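Local coordinates for ABC transporter, substrate binding protein (Polyamine) (Agrobacterium tumefaciens, PDB 4EUO) that binds gamma-aminobutyric acid as the substrate-binding protein of an ABC transporter, probably capturing it in the periplasm and handing it on for uptake, at residues 14-19 and 97-102; 21-26 and 249-254; 54-59 and 242-247. One frame throughout, in Å; residues are numbered along the deposited sequence.

How the contacts relate
Helix 10-28 opens two of the three loops. Contact 1 joins its 14-19 part to strand 96-107, closing a loop of 77 intervening residues; contact 2 joins the 21-26 part, slightly further along, to the start of helix 250-260. Contact 3 starts between them in sequence, from strand 56-60, and ends on helix 237-247. Contact 1 therefore crosses both of the others, whereas contact 3 nests within contact 2. The D58 carboxylate couples contacts 1 and 3: its OD2 lies 2.7 Å from S98 OG. Q253 couples all three, since its NE2 reaches both S98 O (2.9 Å) and A247 O (3.0 Å).

Contact 1 (14-19 and 97-102); sequences DAQKAA and GSFYYS. With ABU (gamma-amino-butanoic acid), chain E.
The end of Q16, on helix 10-28, approaches S98 and F99 of strand 96-107, one of the strands that run between the two lobes of this class D periplasmic binding protein. The strand pairs with 215-229 and also with 196-200, and F99 and Y101 belong to the pocket for gamma-aminobutyric acid. Successive side chains of a regular strand alternate, yet those of S98 and F99 both leave toward the helix. The cause is a classic beta bulge: the S98 backbone has a helix-like psi of -48°, and both residues share D226 as backbone partner.

The Q16 side chain is extended beyond CG, with its amide plane 82° from the F99 ring. NE2 lies 3.9 Å from F99 CE2, in an oblique position that is neither face nor edge, and it stands 3.6 Å from S98 OG without a hydrogen bond between them. What brings those two polar atoms together is a common acceptor: Q16 NE2 and S98 OG both bond to D58 OD2, while Q16 OE1 bonds to S7 OG. The amide is thus gripped at both its ends, which fixes its rotation beside the ring.

F99 takes the sterically tight rotamer, CG between backbone N and carbonyl carbon (chi1 61°), which sets the CZ end of the ring at the ligand. Its ring stacks on that of Y262, and its rim meets the ligand edge-on. Y101 shows another orientation: ABU CD sits over one face of its ring, displaced toward the rim, 3.9 Å from CE2. Polar groups of T12, R203, D226 and Y262 hydrogen-bond the ligand, while F99 and Y101 both touch its methylene chain. At the F99 rim the closest approach is CZ to ABU CG, at 3.6 Å.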
# COMPACT_ATOMS: atom_id res chain seq x y z
N ASP A 14 -6.82 -10.41 -5.82
CA ASP A 14 -7.16 -11.84 -5.95
C ASP A 14 -6.85 -12.57 -4.65
O ASP A 14 -7.61 -13.44 -4.24
CB ASP A 14 -6.32 -12.47 -7.06
CG ASP A 14 -6.73 -12.07 -8.45
OD1 ASP A 14 -7.81 -11.43 -8.60
OD2 ASP A 14 -5.97 -12.35 -9.39
N ALA A 15 -5.74 -12.22 -4.00
CA ALA A 15 -5.38 -12.84 -2.72
C ALA A 15 -6.34 -12.43 -1.60
O ALA A 15 -6.68 -13.26 -0.74
CB ALA A 15 -3.95 -12.46 -2.36
N GLN A 16 -6.77 -11.14 -1.56
CA GLN A 16 -7.76 -10.72 -0.57
C GLN A 16 -9.09 -11.46 -0.80
O GLN A 16 -9.76 -11.83 0.17
CB GLN A 16 -7.95 -9.21 -0.59
CG GLN A 16 -6.71 -8.46 -0.09
CD GLN A 16 -6.87 -6.97 -0.30
OE1 GLN A 16 -7.15 -6.54 -1.42
NE2 GLN A 16 -6.67 -6.17 0.76
N LYS A 17 -9.46 -11.67 -2.06
CA LYS A 17 -10.68 -12.41 -2.41
C LYS A 17 -10.58 -13.84 -1.87
O LYS A 17 -11.50 -14.27 -1.16
CB LYS A 17 -10.87 -12.41 -3.92
CG LYS A 17 -12.07 -13.26 -4.36
CD LYS A 17 -12.14 -13.30 -5.87
CE LYS A 17 -13.18 -14.28 -6.40
NZ LYS A 17 -13.30 -14.19 -7.88
N ALA A 18 -9.46 -14.53 -2.10
CA ALA A 18 -9.29 -15.89 -1.61
C ALA A 18 -9.32 -15.94 -0.09
O ALA A 18 -9.91 -16.86 0.49
CB ALA A 18 -7.97 -16.46 -2.11
N ALA A 19 -8.65 -14.98 0.59
CA ALA A 19 -8.56 -15.00 2.05
C ALA A 19 -9.83 -14.61 2.78
O ALA A 19 -10.02 -15.04 3.92
CB ALA A 19 -7.41 -14.12 2.51
N GLY A 97 -6.74 -0.96 10.09
CA GLY A 97 -5.75 -1.46 9.15
C GLY A 97 -6.23 -2.65 8.34
O GLY A 97 -7.01 -3.47 8.82
N SER A 98 -5.77 -2.74 7.09
CA SER A 98 -6.03 -3.82 6.15
C SER A 98 -4.81 -4.75 6.07
O SER A 98 -4.94 -5.98 6.10
CB SER A 98 -6.34 -3.24 4.78
OG SER A 98 -6.60 -4.31 3.88
N PHE A 99 -3.62 -4.15 5.90
CA PHE A 99 -2.36 -4.88 5.86
C PHE A 99 -1.22 -3.90 5.97
O PHE A 99 -1.42 -2.70 5.71
CB PHE A 99 -2.19 -5.75 4.60
CG PHE A 99 -2.19 -5.00 3.28
CD1 PHE A 99 -1.00 -4.55 2.71
CD2 PHE A 99 -3.37 -4.76 2.61
CE1 PHE A 99 -1.00 -3.87 1.49
CE2 PHE A 99 -3.38 -4.09 1.39
CZ PHE A 99 -2.19 -3.65 0.84
N TYR A 100 -0.04 -4.42 6.34
CA TYR A 100 1.15 -3.62 6.55
C TYR A 100 2.13 -3.99 5.46
O TYR A 100 2.32 -5.18 5.16
CB TYR A 100 1.65 -3.91 7.97
CG TYR A 100 2.86 -3.15 8.44
CD1 TYR A 100 2.73 -1.90 9.04
CD2 TYR A 100 4.13 -3.72 8.40
CE1 TYR A 100 3.83 -1.24 9.58
CE2 TYR A 100 5.25 -3.05 8.92
CZ TYR A 100 5.08 -1.82 9.53
OH TYR A 100 6.15 -1.18 10.12
N TYR A 101 2.76 -2.99 4.83
CA TYR A 101 3.61 -3.28 3.68
C TYR A 101 4.83 -2.40 3.66
O TYR A 101 4.92 -1.44 4.43
CB TYR A 101 2.80 -3.07 2.38
CG TYR A 101 2.39 -1.65 2.07
CD1 TYR A 101 3.20 -0.82 1.30
CD2 TYR A 101 1.18 -1.14 2.54
CE1 TYR A 101 2.81 0.49 1.01
CE2 TYR A 101 0.79 0.17 2.26
CZ TYR A 101 1.60 0.97 1.49
OH TYR A 101 1.23 2.25 1.16
N SER A 102 5.72 -2.66 2.70
CA SER A 102 6.87 -1.83 2.48
C SER A 102 7.03 -1.47 1.02
O SER A 102 6.68 -2.28 0.15
CB SER A 102 8.16 -2.57 2.84
OG SER A 102 8.20 -2.80 4.23
N ABU E . -1.50 0.62 -1.12
CD ABU E . -0.77 -0.65 -1.22
CB ABU E . -1.35 -1.55 -2.28
CG ABU E . -0.59 -2.84 -2.31
C ABU E . -0.97 -3.80 -3.42
O ABU E . -0.10 -4.76 -3.71
OXT ABU E . -2.03 -3.64 -4.16

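Contact 2 (21-26 and 249-254); sequences AEKFMV and SAQAQA
K23 reaches A252 by a chain that leaves helix 10-28 with CG beside the backbone N (chi1 -82°), runs straight through CD and CE, and bends only at its last torsion (chi4 70°). The extended portion spans the gap between two helices whose CA atoms, at K23 and A252, are 7.9 Å apart. The final bend swings NZ aside, so that methylenes and not the charge rest against the neighbouring helix.

This is helix-helix packing within one lobe of the periplasmic binding protein, bridged by the aliphatic part of a lysine. CE lies 4.0 Å from A252 CA and 4.1 Å from A252 N, covering the backbone at that point, while CD meets the methyl CB of A252 at 4.1 Å. The small alanine probably lets the lysine chain come this near the helix backbone. Q251 adds a looser touch, its CG 4.4 Å from K23 CE. No hydrogen bond links the two segments, and the buried surface is modest at 94 Å².

The polar ends converge just beyond the segment, on D255. K23 NZ forms a salt bridge to D255 OD2, and Q251 NE2 donates to the other carboxylate oxygen, OD1. A second bond ties K23 NZ to A19 O, one turn back on its own helix. The ammonium group is thereby held from both helices, an arrangement that would be expected to favour its charged form.

The receiving helix begins here: S249 occupies the N-cap position without a side-chain capping bond, its OG going instead to L246 O. Around this part of helix 10-28 lie helix 237-247, where K23 touches L246 and F24 meets F243 edge-to-face, strand 32-35, where A21, F24 and M25 pack on V32, and helix 250-260, on the side of K23.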
# COMPACT_ATOMS: atom_id res chain seq x y z
N ALA A 21 -13.35 -13.54 1.03
CA ALA A 21 -14.69 -13.63 0.46
C ALA A 21 -15.54 -14.79 0.85
O ALA A 21 -16.67 -14.57 1.31
CB ALA A 21 -14.66 -13.44 -1.05
N GLU A 22 -15.01 -16.02 0.81
CA GLU A 22 -15.80 -17.18 1.23
C GLU A 22 -16.04 -17.21 2.70
O GLU A 22 -17.14 -17.59 3.13
CB GLU A 22 -15.21 -18.48 0.75
CG GLU A 22 -15.61 -18.72 -0.69
CD GLU A 22 -15.23 -20.08 -1.23
OE1 GLU A 22 -16.07 -20.69 -1.93
OE2 GLU A 22 -14.11 -20.55 -0.95
N LYS A 23 -15.06 -16.79 3.52
CA LYS A 23 -15.25 -16.74 4.96
C LYS A 23 -16.45 -15.85 5.28
O LYS A 23 -17.29 -16.23 6.11
CB LYS A 23 -13.99 -16.16 5.65
CG LYS A 23 -12.87 -17.17 5.88
CD LYS A 23 -11.67 -16.48 6.56
CE LYS A 23 -10.42 -17.33 6.63
NZ LYS A 23 -9.78 -17.54 5.27
N PHE A 24 -16.59 -14.69 4.60
CA PHE A 24 -17.70 -13.77 4.82
C PHE A 24 -19.02 -14.39 4.40
O PHE A 24 -20.01 -14.27 5.13
CB PHE A 24 -17.48 -12.44 4.09
CG PHE A 24 -18.48 -11.39 4.47
CD1 PHE A 24 -18.55 -10.90 5.77
CD2 PHE A 24 -19.41 -10.92 3.54
CE1 PHE A 24 -19.48 -9.90 6.11
CE2 PHE A 24 -20.30 -9.91 3.88
CZ PHE A 24 -20.33 -9.41 5.16
N MET A 25 -19.03 -15.09 3.26
CA MET A 25 -20.21 -15.71 2.65
C MET A 25 -20.76 -16.80 3.54
O MET A 25 -21.98 -16.90 3.70
CB MET A 25 -19.85 -16.32 1.28
CG MET A 25 -19.55 -15.30 0.21
SD MET A 25 -18.54 -16.05 -1.09
CE MET A 25 -18.20 -14.63 -2.09
N VAL A 26 -19.86 -17.60 4.12
CA VAL A 26 -20.19 -18.69 5.02
C VAL A 26 -20.78 -18.16 6.33
O VAL A 26 -21.83 -18.63 6.76
CB VAL A 26 -18.96 -19.64 5.21
CG1 VAL A 26 -19.14 -20.59 6.39
CG2 VAL A 26 -18.70 -20.43 3.93
N SER A 249 -10.02 -10.14 11.28
CA SER A 249 -9.90 -11.18 12.30
C SER A 249 -8.60 -11.99 12.06
O SER A 249 -7.97 -11.93 11.00
CB SER A 249 -11.14 -12.06 12.33
OG SER A 249 -11.32 -12.77 11.13
N ALA A 250 -8.17 -12.74 13.08
CA ALA A 250 -6.87 -13.38 13.09
C ALA A 250 -6.59 -14.32 11.96
O ALA A 250 -5.56 -14.18 11.30
CB ALA A 250 -6.61 -14.07 14.42
N GLN A 251 -7.49 -15.30 11.74
CA GLN A 251 -7.25 -16.26 10.67
C GLN A 251 -7.31 -15.60 9.29
O GLN A 251 -6.46 -15.90 8.45
CB GLN A 251 -8.22 -17.47 10.75
CG GLN A 251 -7.80 -18.65 9.88
CD GLN A 251 -6.49 -19.28 10.27
OE1 GLN A 251 -6.32 -19.82 11.37
NE2 GLN A 251 -5.54 -19.28 9.35
N ALA A 252 -8.30 -14.73 9.07
CA ALA A 252 -8.46 -14.00 7.81
C ALA A 252 -7.20 -13.16 7.52
O ALA A 252 -6.74 -13.16 6.37
CB ALA A 252 -9.69 -13.11 7.88
N GLN A 253 -6.62 -12.53 8.55
CA GLN A 253 -5.41 -11.73 8.34
C GLN A 253 -4.19 -12.63 8.07
O GLN A 253 -3.33 -12.32 7.22
CB GLN A 253 -5.16 -10.85 9.55
CG GLN A 253 -6.02 -9.60 9.53
CD GLN A 253 -5.46 -8.58 8.55
OE1 GLN A 253 -4.26 -8.32 8.57
NE2 GLN A 253 -6.31 -8.01 7.67
N ALA A 254 -4.09 -13.77 8.80
CA ALA A 254 -2.99 -14.68 8.55
C ALA A 254 -3.10 -15.22 7.11
O ALA A 254 -2.10 -15.33 6.44
CB ALA A 254 -3.05 -15.85 9.55

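Contact 3 (54-59 and 242-247); sequences WDVVDV and KFIALA
V56, at the start of strand 56-60, packs against F243 and I244 of helix 237-247, joining sheet to helix in one alpha/beta lobe of the periplasmic binding protein fold. V56 has the most surface buried in the contact, 70 Å², against 31 for F243 and 28 for I244. Its side chain points at the helix, whereas that of V57 points away and touches L43 of helix 40-48, evidence that the strand is sandwiched between helices.

Both V56 methyls take part. With CG1 opposite the backbone N (chi1 173°), the fork presents CG1 and CG2 together to the F243 ring, each 3.9 Å from CD2. CG2 comes in obliquely, neither over the face nor at the edge. F243 also touches L3 of the neighbouring strand 3-6.

I244 contributes differently. Its CB is not aimed at the strand, but the CG1 branch turns inward. That methylene bears on the valine fork, 3.9 Å from V56 CG1 and 4.1 Å from V56 CG2.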
# COMPACT_ATOMS: atom_id res chain seq x y z
N TRP A 54 -19.36 0.97 -3.78
CA TRP A 54 -18.26 0.25 -3.10
C TRP A 54 -18.62 0.28 -1.63
O TRP A 54 -18.70 1.35 -1.07
CB TRP A 54 -16.94 0.99 -3.34
CG TRP A 54 -16.42 0.99 -4.74
CD1 TRP A 54 -16.88 0.27 -5.81
CD2 TRP A 54 -15.33 1.79 -5.23
NE1 TRP A 54 -16.11 0.54 -6.92
CE2 TRP A 54 -15.17 1.49 -6.60
CE3 TRP A 54 -14.48 2.75 -4.64
CZ2 TRP A 54 -14.18 2.09 -7.39
CZ3 TRP A 54 -13.49 3.34 -5.42
CH2 TRP A 54 -13.35 3.01 -6.78
N ASP A 55 -18.84 -0.88 -1.01
CA ASP A 55 -19.23 -0.92 0.40
C ASP A 55 -18.05 -0.93 1.37
O ASP A 55 -18.12 -0.32 2.43
CB ASP A 55 -20.14 -2.14 0.62
CG ASP A 55 -21.36 -2.06 -0.26
OD1 ASP A 55 -22.04 -1.03 -0.20
OD2 ASP A 55 -21.56 -2.97 -1.07
N VAL A 56 -16.99 -1.62 0.98
CA VAL A 56 -15.75 -1.63 1.75
C VAL A 56 -14.66 -1.35 0.73
O VAL A 56 -14.62 -1.95 -0.34
CB VAL A 56 -15.51 -2.97 2.48
CG1 VAL A 56 -14.12 -2.98 3.13
CG2 VAL A 56 -16.60 -3.20 3.54
N VAL A 57 -13.78 -0.40 1.08
CA VAL A 57 -12.68 -0.05 0.19
C VAL A 57 -11.35 -0.20 0.95
O VAL A 57 -11.20 0.27 2.07
CB VAL A 57 -12.82 1.39 -0.34
CG1 VAL A 57 -11.77 1.71 -1.41
CG2 VAL A 57 -14.22 1.67 -0.92
N ASP A 58 -10.39 -0.82 0.27
CA ASP A 58 -9.03 -0.87 0.78
C ASP A 58 -8.33 0.40 0.23
O ASP A 58 -8.23 0.60 -0.99
CB ASP A 58 -8.37 -2.15 0.28
CG ASP A 58 -6.95 -2.32 0.74
OD1 ASP A 58 -6.15 -1.39 0.53
OD2 ASP A 58 -6.65 -3.36 1.33
N VAL A 59 -7.88 1.25 1.16
CA VAL A 59 -7.26 2.53 0.81
C VAL A 59 -5.91 2.66 1.48
O VAL A 59 -5.58 1.92 2.40
CB VAL A 59 -8.17 3.72 1.24
CG1 VAL A 59 -9.52 3.69 0.53
CG2 VAL A 59 -8.35 3.76 2.76
N LYS A 242 -19.62 -5.82 9.25
CA LYS A 242 -19.36 -7.24 9.46
C LYS A 242 -18.21 -7.73 8.60
O LYS A 242 -17.41 -8.58 9.02
CB LYS A 242 -20.63 -8.08 9.20
CG LYS A 242 -21.71 -7.89 10.26
CD LYS A 242 -22.96 -8.66 9.88
CE LYS A 242 -24.09 -8.41 10.85
NZ LYS A 242 -25.35 -9.05 10.39
N PHE A 243 -18.10 -7.18 7.36
CA PHE A 243 -17.03 -7.60 6.48
C PHE A 243 -15.68 -7.13 7.04
O PHE A 243 -14.72 -7.92 7.03
CB PHE A 243 -17.25 -7.04 5.06
CG PHE A 243 -16.18 -7.47 4.09
CD1 PHE A 243 -16.26 -8.68 3.43
CD2 PHE A 243 -15.03 -6.70 3.92
CE1 PHE A 243 -15.25 -9.10 2.56
CE2 PHE A 243 -14.01 -7.12 3.05
CZ PHE A 243 -14.11 -8.32 2.40
N ILE A 244 -15.63 -5.90 7.55
CA ILE A 244 -14.38 -5.39 8.12
C ILE A 244 -14.00 -6.21 9.36
O ILE A 244 -12.83 -6.59 9.52
CB ILE A 244 -14.47 -3.90 8.39
CG1 ILE A 244 -14.57 -3.13 7.05
CG2 ILE A 244 -13.28 -3.43 9.24
CD1 ILE A 244 -14.70 -1.64 7.20
N ALA A 245 -15.00 -6.57 10.20
CA ALA A 245 -14.72 -7.38 11.39
C ALA A 245 -14.13 -8.73 10.95
O ALA A 245 -13.19 -9.22 11.59
CB ALA A 245 -16.01 -7.59 12.17
N LEU A 246 -14.66 -9.32 9.89
CA LEU A 246 -14.17 -10.58 9.39
C LEU A 246 -12.76 -10.43 8.78
O LEU A 246 -11.84 -11.18 9.11
CB LEU A 246 -15.18 -11.15 8.37
CG LEU A 246 -14.85 -12.50 7.69
CD1 LEU A 246 -13.82 -12.37 6.54
CD2 LEU A 246 -14.47 -13.60 8.70
N ALA A 247 -12.59 -9.46 7.86
CA ALA A 247 -11.32 -9.29 7.15
C ALA A 247 -10.14 -9.01 8.08
O ALA A 247 -8.98 -9.34 7.74
CB ALA A 247 -11.46 -8.14 6.16